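Local coordinates for Serine/threonine-protein acetyltransferase HopZ1a (PDB 5KLP) that acetylates serine, threonine and lysine residues of host plant proteins from acetyl-CoA, with inositol hexakisphosphate as cofactor, and so impairs host immunity and the microtubule network, at residues Q25-N28 against D29-Y33; Y93-Q96 against A97-D101; T161-D164 against L165-G169; C189-Y192 against S193-Y196; Y271-M274 against K275-D278. The protein carries 10 engineered substitutions. One frame throughout, in Å; residues are numbered along the deposited sequence.

Along the chain the five contacts follow one another in series. Contacts 2 and 3 are neighbours: helices 91-98 and 153-167, each the helix of a beta-alpha-beta unit on the mixed sheet, pack through I95 and L98 against D164, L165 and S168, with I95 CD1 3.5 Å from D164 CB. Contact 4, buried on helix 189-202, has its centre about 4 Å from that of the chain. Contact 1, its centre about 21 Å from that of contact 4, approaches inositol hexakisphosphate through K26. Contact 5 lies at the surface where the chain leaves helix 267-274, centre about 24 Å from that of contact 4. Contact 4 thus carries both the catalytic cysteine and a cofactor ligand, N195.

Contact 1. Residues Q25-N28 against D29-Y33; sequences QKIN and DLKPY. With IHP (inositol hexakisphosphate), chain D.
K26 and L30, one turn apart in helix 21-36, are joined through the backbone, L30 N bonding to K26 O at 3.2 Å, while the side chain of K26 leaves the helix for inositol hexakisphosphate. NZ of K26 gives a hydrogen bond of 2.7 Å to O44 of the ligand; a second, to O24 of the same phosphate, is weak. The chain runs extended and turns only at its last torsion (chi4 -89°), which swings the amine onto the phosphate. R299, K199, K202 and K262 also bind the ligand, so this ammonium is one of several positive groups gathered round a highly charged anion.

Behind K26 the alpha-helical ladder continues with D29 N to Q25 O and K31 N to I27 O, the latter 3.0 Å long. I27 and L30 anchor this turn in the protein: both side chains reach L49 of helix 40-53 and L330 of helix 324-340. On the outer side D29 sets its carboxylate near the amide of Q25, the two planes 78° apart and NE2 of Q25 3.6 Å from OD1 of D29. P32 has no N-H to give, so the ladder is broken there and the helix kinks; N28 O meets carbon instead, with P32 CD at 3.2 Å. K31 folds back at chi3 (-53°), laying its CE 3.6 Å from CG2 of I27.

Contact 2. Residues Y93-Q96 against A97-D101; sequences YLIQ and ALQSD. Engineered in segment 93-96: Y93 (natural residue Glu).
I95 and Q99 lie side by side and point the same way at the C-terminal end of helix 91-98. The CG2 branch of I95 is the part that touches, 3.7 Å from NE2 of Q99. With CG opposite its own carbonyl carbon (chi1 -59°) and an extended chain beyond, Q99 runs back along the helix, passing its CG 3.6 Å from I95 O. L98, one residue earlier, also leans back over the preceding turn: its CG comes within 3.4 Å of L94 O, and its CD1 branch lies near the CA of I95. A97 keeps closer to the backbone, its methyl resting beside the carbonyl oxygens of Y93 and L94. Y93, an engineered residue in place of glutamate, joins the contact through its backbone, its O accepting from A97 N, and its side chain turns to F88.

Outside this turn, L94 and L98 face strand 105-110, both touching F106, while I95 and L98 meet L165 of helix 153-167. The helix thus packs within the beta-alpha-beta unit of strands 85-87 and 105-110 and against the next helix.

At the end of the helix Q96 O is gripped twice. Q99 N reaches Q96 O at 2.9 Å from above the carbonyl plane, 65° out, and OG of S100 reaches the same Q96 O at 3.1 Å from the opposite face. S100 is poorly ordered, so this second grip may be loose. Together the two donors supply the last-turn carbonyl with partners as the regular ladder gives out, a polar finish to a helix whose inward side is apolar.

Contact 3. Residues T161-D164 against L165-G169; sequences TLED and LSESG
L165 lies alongside T161, both side chains pointing the same way, in the last turns of helix 153-167. CG of L165 stands opposite the carbonyl carbon of its own residue (chi1 -80°), which leans the chain back along the helix and brings CD1 to 4.0 Å from the CG2 methyl of T161. The backbone beneath is regular, with L165 N bonded to T161 O at 2.9 Å and nearly straight.

D164 shares its outer side with E167. The two carboxylates are turned 71° against each other, and OD1 of D164 is 4.0 Å from OE1 of E167. D164 has its stronger partner elsewhere: OD2 is hydrogen-bonded to NE2 of H91. E163 lies side by side with E167, whose OE2 sits 3.3 Å from CG of E163, while their two OE2 atoms are 3.8 Å apart. Three acids in one turn would probably disfavour one another's ionisation, and the link to H91 should ease this for D164.

The helix ends in a Schellman motif at G169, which has positive phi (104°) and its N bonded to S166 O at 2.8 Å. OG of S168 donates to L165 O at 2.6 Å. This is the helix of the beta-alpha-beta unit between strands 138-143 and 175-179; T161, D164, L165 and S168 face helix 91-98, whereas L162 packs on M243 and A247.

Contact 4. Residues C189-Y192 against S193-Y196; sequences CVMY and SLNY
Chi1 of -64° sets the hydroxyl of S193 opposite its own carbonyl carbon and turns it back onto the carbonyl of C189, the catalytic cysteine at the start of helix 189-202. OG of S193 donates to C189 O at 2.8 Å. S193 N reaches C189 O at 2.9 Å from the other face of the carbonyl plane, so this buried first-turn acceptor is held by two bonds. In the clan of papain-like cysteine peptidases, to which the YopJ family belongs, the nucleophile likewise heads a central helix.

The ladder goes on through V190 to L194 and M191 to N195. M191, a selenomethionine, and L194 form an apolar patch, CE to CD2 4.3 Å, that meets M72 of helix 61-79 and faces helix 324-340. N195 has CG opposite its backbone N (chi1 -176°), and its ND2 hydrogen-bonds inositol hexakisphosphate. Under two turns along from the nucleophile, the same helix thus reaches the cofactor, so one helix joins the two sites, consistent with an allosteric role for the cofactor.

Both tyrosines are anchored beyond this turn, Y192 OH to H263 O and Y196 OH to F260 O and T180 OG1. CE1 of Y196 comes to the edge of the Y192 ring, near its plane, 4.4 Å from CD1 of Y192. CG of Y196 sits 3.1 Å from Y192 O, the oxygen that accepts from Y196 N at 2.7 Å.

Contact 5. Residues Y271-M274 against K275-D278; sequences YYLM and KRPD. Engineered in segment 271-274: Y271 (natural residue Lys), Y272 (natural residue Gln).
K275 lays its aliphatic chain against the ring of Y271, the engineered tyrosine that replaces a lysine. CG of K275 is over one ring face, 4.2 Å above the plane toward the rim, and CD comes 3.5 Å from OH of Y271. The backbone N of K275 bonds to Y272 O at 3.1 Å from well above the carbonyl plane, a bond spanning three residues. Y272, also engineered, turns one ring face to CD2 of Y271.

R276 follows with a similar step, its N reaching L273 O at 3.2 Å. Its side chain runs beside that of L273, CD 3.8 Å from CD2, before bending at chi3 (81°) to carry the guanidinium away to two acids. NH2 pairs with D254 and NH1 of R276 makes a salt bridge of 2.8 Å to OD1 of D278. A water lies between R276 O and L273 O.

Past P277, D278 holds R276 and also R280 through its carboxylate. Two bonds that span three residues, the second from R276, whose own backbone has left helical angles, are how the chain leaves helix 267-274, whose opening residues, including T268, belong to the CoA site.

Contact 1. Residues Q25-N28 against D29-Y33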
# COMPACT_ATOMS: atom_id res chain seq x y z
N GLN A 25 11.87 -18.49 -8.90
CA GLN A 25 11.13 -18.58 -10.16
C GLN A 25 10.84 -17.17 -10.67
O GLN A 25 10.89 -16.89 -11.87
CB GLN A 25 9.85 -19.37 -9.95
CG GLN A 25 9.07 -19.77 -11.19
CD GLN A 25 9.90 -20.60 -12.19
OE1 GLN A 25 10.71 -21.44 -11.79
NE2 GLN A 25 9.59 -20.46 -13.47
N LYS A 26 10.53 -16.26 -9.75
CA LYS A 26 10.30 -14.88 -10.16
C LYS A 26 11.61 -14.23 -10.62
O LYS A 26 11.60 -13.43 -11.55
CB LYS A 26 9.65 -14.07 -9.04
CG LYS A 26 8.22 -14.49 -8.74
CD LYS A 26 7.63 -13.61 -7.66
CE LYS A 26 6.17 -13.95 -7.37
NZ LYS A 26 5.21 -13.20 -8.22
N ILE A 27 12.71 -14.60 -9.99
CA ILE A 27 14.03 -14.15 -10.43
C ILE A 27 14.32 -14.66 -11.85
O ILE A 27 14.70 -13.90 -12.74
CB ILE A 27 15.15 -14.63 -9.46
CG1 ILE A 27 15.09 -13.85 -8.15
CG2 ILE A 27 16.53 -14.51 -10.10
CD1 ILE A 27 15.96 -14.42 -7.07
N ASN A 28 14.13 -15.96 -12.06
CA ASN A 28 14.39 -16.56 -13.37
C ASN A 28 13.49 -16.01 -14.49
O ASN A 28 13.91 -15.88 -15.64
CB ASN A 28 14.24 -18.08 -13.28
CG ASN A 28 15.29 -18.70 -12.37
OD1 ASN A 28 16.32 -18.09 -12.10
ND2 ASN A 28 15.03 -19.92 -11.90
N ASP A 29 12.25 -15.69 -14.15
CA ASP A 29 11.33 -15.11 -15.12
C ASP A 29 11.76 -13.70 -15.53
O ASP A 29 11.59 -13.31 -16.68
CB ASP A 29 9.90 -15.08 -14.56
CG ASP A 29 9.27 -16.46 -14.51
OD1 ASP A 29 9.75 -17.36 -15.23
OD2 ASP A 29 8.29 -16.65 -13.76
N LEU A 30 12.33 -12.94 -14.60
CA LEU A 30 12.66 -11.56 -14.89
C LEU A 30 14.00 -11.44 -15.61
O LEU A 30 14.16 -10.59 -16.49
CB LEU A 30 12.68 -10.72 -13.60
CG LEU A 30 13.12 -9.26 -13.82
CD1 LEU A 30 12.23 -8.57 -14.85
CD2 LEU A 30 13.17 -8.47 -12.52
N LYS A 31 14.94 -12.31 -15.25
CA LYS A 31 16.32 -12.21 -15.72
C LYS A 31 16.52 -11.97 -17.23
O LYS A 31 17.27 -11.06 -17.59
CB LYS A 31 17.07 -13.47 -15.29
CG LYS A 31 18.57 -13.34 -15.37
CD LYS A 31 19.23 -14.28 -14.38
CE LYS A 31 18.65 -14.08 -13.00
NZ LYS A 31 19.20 -15.09 -12.04
N PRO A 32 15.87 -12.76 -18.11
CA PRO A 32 16.10 -12.50 -19.54
C PRO A 32 15.63 -11.11 -19.97
O PRO A 32 16.24 -10.51 -20.86
CB PRO A 32 15.30 -13.60 -20.24
CG PRO A 32 14.30 -14.03 -19.26
CD PRO A 32 14.94 -13.88 -17.91
N TYR A 33 14.55 -10.61 -19.38
CA TYR A 33 14.08 -9.27 -19.73
C TYR A 33 15.12 -8.23 -19.35
O TYR A 33 15.38 -7.30 -20.11
CB TYR A 33 12.77 -8.94 -19.04
CG TYR A 33 11.58 -9.76 -19.47
CD1 TYR A 33 10.89 -9.45 -20.65
CD2 TYR A 33 11.12 -10.82 -18.70
CE1 TYR A 33 9.78 -10.19 -21.04
CE2 TYR A 33 10.01 -11.56 -19.09
CZ TYR A 33 9.35 -11.24 -20.26
OH TYR A 33 8.26 -11.98 -20.64
C1 IHP D . -0.95 -11.78 -10.66
C2 IHP D . -0.53 -11.10 -9.28
C3 IHP D . 0.30 -11.85 -8.17
C4 IHP D . 0.60 -13.38 -8.51
C5 IHP D . -0.29 -14.07 -9.53
C6 IHP D . -0.24 -13.19 -10.77
O11 IHP D . -2.24 -11.81 -10.84
P1 IHP D . -3.21 -11.17 -12.07
O21 IHP D . -4.50 -10.61 -11.48
O31 IHP D . -3.57 -12.27 -13.07
O41 IHP D . -2.56 -10.05 -12.87
O12 IHP D . -1.55 -10.38 -8.70
P2 IHP D . -1.34 -8.72 -8.57
O22 IHP D . -1.15 -8.10 -9.97
O32 IHP D . -2.50 -7.98 -7.87
O42 IHP D . -0.02 -8.45 -7.81
O13 IHP D . -0.36 -11.73 -7.09
P3 IHP D . -0.11 -11.03 -5.58
O23 IHP D . 0.17 -9.53 -5.51
O33 IHP D . -1.54 -11.30 -5.12
O43 IHP D . 0.90 -11.77 -4.71
O14 IHP D . 0.67 -14.13 -7.40
P4 IHP D . 2.08 -14.54 -6.71
O24 IHP D . 2.65 -13.38 -5.88
O34 IHP D . 1.94 -15.79 -5.82
O44 IHP D . 3.13 -14.88 -7.77
O15 IHP D . -1.51 -14.45 -9.10
P5 IHP D . -1.98 -16.08 -8.92
O25 IHP D . -0.76 -17.01 -9.00
O35 IHP D . -2.66 -16.31 -7.55
O45 IHP D . -2.96 -16.53 -10.01
O16 IHP D . -0.68 -13.85 -11.83
P6 IHP D . -0.09 -13.68 -13.35
O26 IHP D . 1.42 -13.46 -13.31
O36 IHP D . -0.38 -14.93 -14.21
O46 IHP D . -0.74 -12.49 -14.05

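Contact 2. Residues Y93-Q96 against A97-D101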
# COMPACT_ATOMS: atom_id res chain seq x y z
N TYR A 93 -0.64 17.67 -4.74
CA TYR A 93 -1.17 17.41 -6.08
C TYR A 93 -2.37 16.47 -6.05
O TYR A 93 -3.18 16.45 -6.97
CB TYR A 93 -0.07 16.86 -6.99
CG TYR A 93 1.04 17.87 -7.24
CD1 TYR A 93 0.79 19.02 -7.99
CD2 TYR A 93 2.31 17.69 -6.71
CE1 TYR A 93 1.79 19.95 -8.22
CE2 TYR A 93 3.32 18.62 -6.93
CZ TYR A 93 3.05 19.74 -7.68
OH TYR A 93 4.04 20.67 -7.90
N LEU A 94 -2.49 15.70 -4.97
CA LEU A 94 -3.72 14.94 -4.72
C LEU A 94 -4.86 15.92 -4.53
O LEU A 94 -5.94 15.76 -5.11
CB LEU A 94 -3.58 14.05 -3.49
CG LEU A 94 -4.85 13.37 -2.99
CD1 LEU A 94 -5.46 12.47 -4.07
CD2 LEU A 94 -4.55 12.56 -1.74
N ILE A 95 -4.61 16.95 -3.73
CA ILE A 95 -5.66 17.94 -3.47
C ILE A 95 -6.08 18.64 -4.75
O ILE A 95 -7.27 18.82 -5.02
CB ILE A 95 -5.18 18.96 -2.45
CG1 ILE A 95 -5.14 18.31 -1.07
CG2 ILE A 95 -6.08 20.20 -2.47
CD1 ILE A 95 -4.41 19.12 -0.04
N GLN A 96 -5.10 19.02 -5.56
CA GLN A 96 -5.35 19.62 -6.86
C GLN A 96 -6.19 18.68 -7.72
O GLN A 96 -7.08 19.12 -8.45
CB GLN A 96 -4.02 19.95 -7.55
CG GLN A 96 -4.12 20.67 -8.88
CD GLN A 96 -2.75 20.99 -9.44
OE1 GLN A 96 -2.13 21.99 -9.07
NE2 GLN A 96 -2.26 20.13 -10.33
N ALA A 97 -5.93 17.38 -7.64
CA ALA A 97 -6.68 16.43 -8.46
C ALA A 97 -8.15 16.35 -8.00
O ALA A 97 -9.04 16.07 -8.78
CB ALA A 97 -6.03 15.06 -8.42
N LEU A 98 -8.39 16.63 -6.72
CA LEU A 98 -9.76 16.68 -6.20
C LEU A 98 -10.50 17.89 -6.76
O LEU A 98 -11.73 17.94 -6.70
CB LEU A 98 -9.76 16.73 -4.68
CG LEU A 98 -9.10 15.55 -3.97
CD1 LEU A 98 -8.98 15.83 -2.49
CD2 LEU A 98 -9.91 14.27 -4.20
N GLN A 99 -9.76 18.86 -7.27
CA GLN A 99 -10.37 20.07 -7.80
C GLN A 99 -10.37 20.06 -9.33
O GLN A 99 -10.41 21.12 -9.95
CB GLN A 99 -9.64 21.32 -7.30
CG GLN A 99 -9.59 21.49 -5.80
CD GLN A 99 -8.41 22.34 -5.34
OE1 GLN A 99 -7.56 22.73 -6.15
NE2 GLN A 99 -8.35 22.62 -4.04
N SER A 100 -10.37 18.87 -9.93
CA SER A 100 -10.34 18.77 -11.39
C SER A 100 -11.37 17.81 -11.97
O SER A 100 -12.04 17.08 -11.24
CB SER A 100 -8.95 18.39 -11.88
OG SER A 100 -7.99 19.31 -11.41
N ASP A 101 -11.48 17.84 -13.29
CA ASP A 101 -12.51 17.13 -14.04
C ASP A 101 -12.24 15.63 -14.29
O ASP A 101 -12.84 15.03 -15.19
CB ASP A 101 -12.72 17.84 -15.38

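Contact 3. Residues T161-D164 against L165-G169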
# COMPACT_ATOMS: atom_id res chain seq x y z
N THR A 161 -1.13 16.07 5.84
CA THR A 161 -2.06 15.70 4.78
C THR A 161 -3.51 16.03 5.18
O THR A 161 -4.25 16.65 4.41
CB THR A 161 -1.94 14.20 4.44
OG1 THR A 161 -0.59 13.93 4.08
CG2 THR A 161 -2.87 13.80 3.28
N LEU A 162 -3.89 15.63 6.38
CA LEU A 162 -5.24 15.89 6.87
C LEU A 162 -5.51 17.39 6.95
O LEU A 162 -6.59 17.88 6.59
CB LEU A 162 -5.46 15.24 8.24
CG LEU A 162 -5.40 13.71 8.28
CD1 LEU A 162 -5.50 13.20 9.72
CD2 LEU A 162 -6.52 13.11 7.44
N GLU A 163 -4.52 18.13 7.44
CA GLU A 163 -4.68 19.57 7.58
C GLU A 163 -4.92 20.22 6.23
O GLU A 163 -5.81 21.07 6.06
CB GLU A 163 -3.44 20.16 8.26
CG GLU A 163 -3.51 21.65 8.47
CD GLU A 163 -2.17 22.21 8.91
OE1 GLU A 163 -1.17 21.96 8.21
OE2 GLU A 163 -2.12 22.91 9.95
N ASP A 164 -4.12 19.82 5.25
CA ASP A 164 -4.23 20.38 3.91
C ASP A 164 -5.56 19.98 3.27
O ASP A 164 -6.22 20.80 2.66
CB ASP A 164 -3.03 19.95 3.05
CG ASP A 164 -1.73 20.63 3.47
OD1 ASP A 164 -1.79 21.78 3.98
OD2 ASP A 164 -0.64 20.04 3.29
N LEU A 165 -5.96 18.72 3.43
CA LEU A 165 -7.26 18.27 2.92
C LEU A 165 -8.39 19.13 3.48
O LEU A 165 -9.24 19.62 2.74
CB LEU A 165 -7.48 16.79 3.29
CG LEU A 165 -6.78 15.76 2.40
CD1 LEU A 165 -6.77 14.39 3.03
CD2 LEU A 165 -7.50 15.70 1.06
N SER A 166 -8.36 19.34 4.80
CA SER A 166 -9.38 20.10 5.50
C SER A 166 -9.45 21.55 5.00
O SER A 166 -10.52 22.07 4.66
CB SER A 166 -9.11 20.06 7.00
OG SER A 166 -10.16 20.67 7.72
N GLU A 167 -8.29 22.20 4.95
CA GLU A 167 -8.19 23.58 4.49
C GLU A 167 -8.66 23.73 3.05
O GLU A 167 -9.10 24.81 2.65
CB GLU A 167 -6.75 24.10 4.64
CG GLU A 167 -6.31 24.30 6.08
CD GLU A 167 -4.82 24.59 6.22
OE1 GLU A 167 -4.14 24.80 5.20
OE2 GLU A 167 -4.33 24.61 7.37
N SER A 168 -8.57 22.66 2.26
CA SER A 168 -9.04 22.72 0.88
C SER A 168 -10.56 22.48 0.77
O SER A 168 -11.14 22.60 -0.31
CB SER A 168 -8.29 21.71 0.01
OG SER A 168 -8.73 20.39 0.30
N GLY A 169 -11.19 22.17 1.90
CA GLY A 169 -12.63 21.97 1.94
C GLY A 169 -13.11 20.53 2.03
O GLY A 169 -14.30 20.26 1.89

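Contact 4. Residues C189-Y192 against S193-Y196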
# COMPACT_ATOMS: atom_id res chain seq x y z
N CYS A 189 7.95 0.71 0.82
CA CYS A 189 6.62 1.28 0.90
C CYS A 189 6.04 1.63 -0.46
O CYS A 189 4.83 1.59 -0.64
CB CYS A 189 6.64 2.51 1.81
SG CYS A 189 6.48 2.05 3.57
N VAL A 190 6.89 1.94 -1.43
CA VAL A 190 6.39 2.18 -2.76
C VAL A 190 5.76 0.91 -3.34
O VAL A 190 4.72 0.97 -3.97
CB VAL A 190 7.48 2.67 -3.71
CG1 VAL A 190 6.92 2.86 -5.10
CG2 VAL A 190 8.08 3.99 -3.20
N MSE A 191 6.41 -0.24 -3.13
CA MSE A 191 5.91 -1.50 -3.65
C MSE A 191 4.61 -1.90 -2.93
O MSE A 191 3.67 -2.38 -3.57
CB MSE A 191 6.96 -2.61 -3.51
CG MSE A 191 8.09 -2.52 -4.55
SE MSE A 191 7.36 -2.48 -6.40
CE MSE A 191 7.70 -0.58 -6.80
N TYR A 192 4.54 -1.70 -1.61
CA TYR A 192 3.29 -1.99 -0.89
C TYR A 192 2.17 -1.09 -1.41
O TYR A 192 1.05 -1.53 -1.63
CB TYR A 192 3.43 -1.82 0.63
CG TYR A 192 4.07 -3.00 1.31
CD1 TYR A 192 3.34 -4.15 1.59
CD2 TYR A 192 5.42 -2.99 1.64
CE1 TYR A 192 3.94 -5.25 2.21
CE2 TYR A 192 6.02 -4.07 2.26
CZ TYR A 192 5.28 -5.19 2.54
OH TYR A 192 5.89 -6.27 3.15
N SER A 193 2.49 0.19 -1.60
CA SER A 193 1.49 1.14 -2.05
C SER A 193 0.99 0.80 -3.46
O SER A 193 -0.20 0.91 -3.74
CB SER A 193 2.05 2.57 -2.01
OG SER A 193 2.35 2.97 -0.68
N LEU A 194 1.91 0.42 -4.34
CA LEU A 194 1.54 0.02 -5.70
C LEU A 194 0.68 -1.23 -5.65
O LEU A 194 -0.37 -1.31 -6.29
CB LEU A 194 2.78 -0.19 -6.58
CG LEU A 194 2.53 -0.74 -7.99
CD1 LEU A 194 1.60 0.19 -8.75
CD2 LEU A 194 3.85 -0.94 -8.77
N ASN A 195 1.12 -2.22 -4.89
CA ASN A 195 0.34 -3.44 -4.75
C ASN A 195 -1.04 -3.15 -4.19
O ASN A 195 -2.04 -3.70 -4.64
CB ASN A 195 1.05 -4.47 -3.86
CG ASN A 195 0.29 -5.79 -3.78
OD1 ASN A 195 -0.52 -5.99 -2.89
ND2 ASN A 195 0.54 -6.68 -4.75
N TYR A 196 -1.08 -2.25 -3.21
CA TYR A 196 -2.32 -1.89 -2.56
C TYR A 196 -3.31 -1.22 -3.51
O TYR A 196 -4.52 -1.43 -3.42
CB TYR A 196 -2.03 -0.99 -1.36
CG TYR A 196 -1.67 -1.76 -0.09
CD1 TYR A 196 -1.37 -3.13 -0.14
CD2 TYR A 196 -1.68 -1.13 1.15
CE1 TYR A 196 -1.06 -3.84 1.01
CE2 TYR A 196 -1.38 -1.83 2.32
CZ TYR A 196 -1.07 -3.18 2.24
OH TYR A 196 -0.78 -3.86 3.40

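Contact 5. Residues Y271-M274 against K275-D278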
# COMPACT_ATOMS: atom_id res chain seq x y z
N TYR A 271 0.48 -15.78 11.31
CA TYR A 271 -0.05 -16.77 12.22
C TYR A 271 -1.21 -16.20 13.05
O TYR A 271 -2.28 -16.81 13.12
CB TYR A 271 1.06 -17.31 13.13
CG TYR A 271 0.55 -18.16 14.27
CD1 TYR A 271 0.26 -19.51 14.09
CD2 TYR A 271 0.37 -17.62 15.54
CE1 TYR A 271 -0.22 -20.28 15.12
CE2 TYR A 271 -0.10 -18.40 16.58
CZ TYR A 271 -0.39 -19.73 16.36
OH TYR A 271 -0.86 -20.51 17.39
N TYR A 272 -1.01 -15.04 13.67
CA TYR A 272 -2.05 -14.45 14.52
C TYR A 272 -3.27 -13.96 13.73
O TYR A 272 -4.40 -14.03 14.21
CB TYR A 272 -1.48 -13.32 15.38
CG TYR A 272 -0.45 -13.83 16.37
CD1 TYR A 272 -0.82 -14.69 17.39
CD2 TYR A 272 0.89 -13.48 16.26
CE1 TYR A 272 0.12 -15.19 18.27
CE2 TYR A 272 1.84 -13.98 17.15
CZ TYR A 272 1.44 -14.83 18.15
OH TYR A 272 2.36 -15.33 19.04
N LEU A 273 -3.04 -13.46 12.52
CA LEU A 273 -4.15 -13.02 11.68
C LEU A 273 -5.09 -14.19 11.37
O LEU A 273 -6.31 -14.05 11.40
CB LEU A 273 -3.63 -12.38 10.40
CG LEU A 273 -2.98 -11.01 10.62
CD1 LEU A 273 -2.52 -10.42 9.31
CD2 LEU A 273 -3.99 -10.10 11.29
N MSE A 274 -4.51 -15.36 11.07
CA MSE A 274 -5.30 -16.56 10.78
C MSE A 274 -6.04 -17.11 11.99
O MSE A 274 -6.92 -17.95 11.85
CB MSE A 274 -4.41 -17.66 10.21
CG MSE A 274 -3.92 -17.38 8.81
SE MSE A 274 -3.26 -19.04 7.99
CE MSE A 274 -4.98 -19.96 7.78
N LYS A 275 -5.67 -16.63 13.17
CA LYS A 275 -6.29 -17.09 14.41
C LYS A 275 -7.52 -16.28 14.75
O LYS A 275 -8.28 -16.63 15.65
CB LYS A 275 -5.28 -17.02 15.56
CG LYS A 275 -4.20 -18.08 15.50
CD LYS A 275 -3.61 -18.38 16.88
CE LYS A 275 -4.58 -18.12 18.02
NZ LYS A 275 -3.94 -18.36 19.35
N ARG A 276 -7.72 -15.18 14.03
CA ARG A 276 -8.85 -14.30 14.29
C ARG A 276 -10.16 -15.07 14.11
O ARG A 276 -10.35 -15.76 13.12
CB ARG A 276 -8.80 -13.07 13.38
CG ARG A 276 -7.57 -12.18 13.65
CD ARG A 276 -7.37 -11.09 12.59
NE ARG A 276 -8.24 -9.94 12.84
CZ ARG A 276 -9.39 -9.75 12.21
NH1 ARG A 276 -9.78 -10.62 11.29
NH2 ARG A 276 -10.15 -8.69 12.50
N PRO A 277 -11.06 -14.95 15.10
CA PRO A 277 -12.36 -15.62 15.17
C PRO A 277 -13.22 -15.43 13.92
O PRO A 277 -13.93 -16.36 13.54
CB PRO A 277 -13.03 -14.98 16.38
CG PRO A 277 -11.90 -14.56 17.24
CD PRO A 277 -10.80 -14.13 16.30
N ASP A 278 -13.17 -14.25 13.31
CA ASP A 278 -14.02 -13.98 12.16
C ASP A 278 -13.57 -14.75 10.92
O ASP A 278 -14.26 -14.77 9.90
CB ASP A 278 -14.07 -12.47 11.86
CG ASP A 278 -12.71 -11.89 11.49
OD1 ASP A 278 -11.70 -12.62 11.53
OD2 ASP A 278 -12.66 -10.69 11.14
O HOH W 1 -8.80 -15.08 10.43
O HOH W 2 -9.63 -17.71 11.75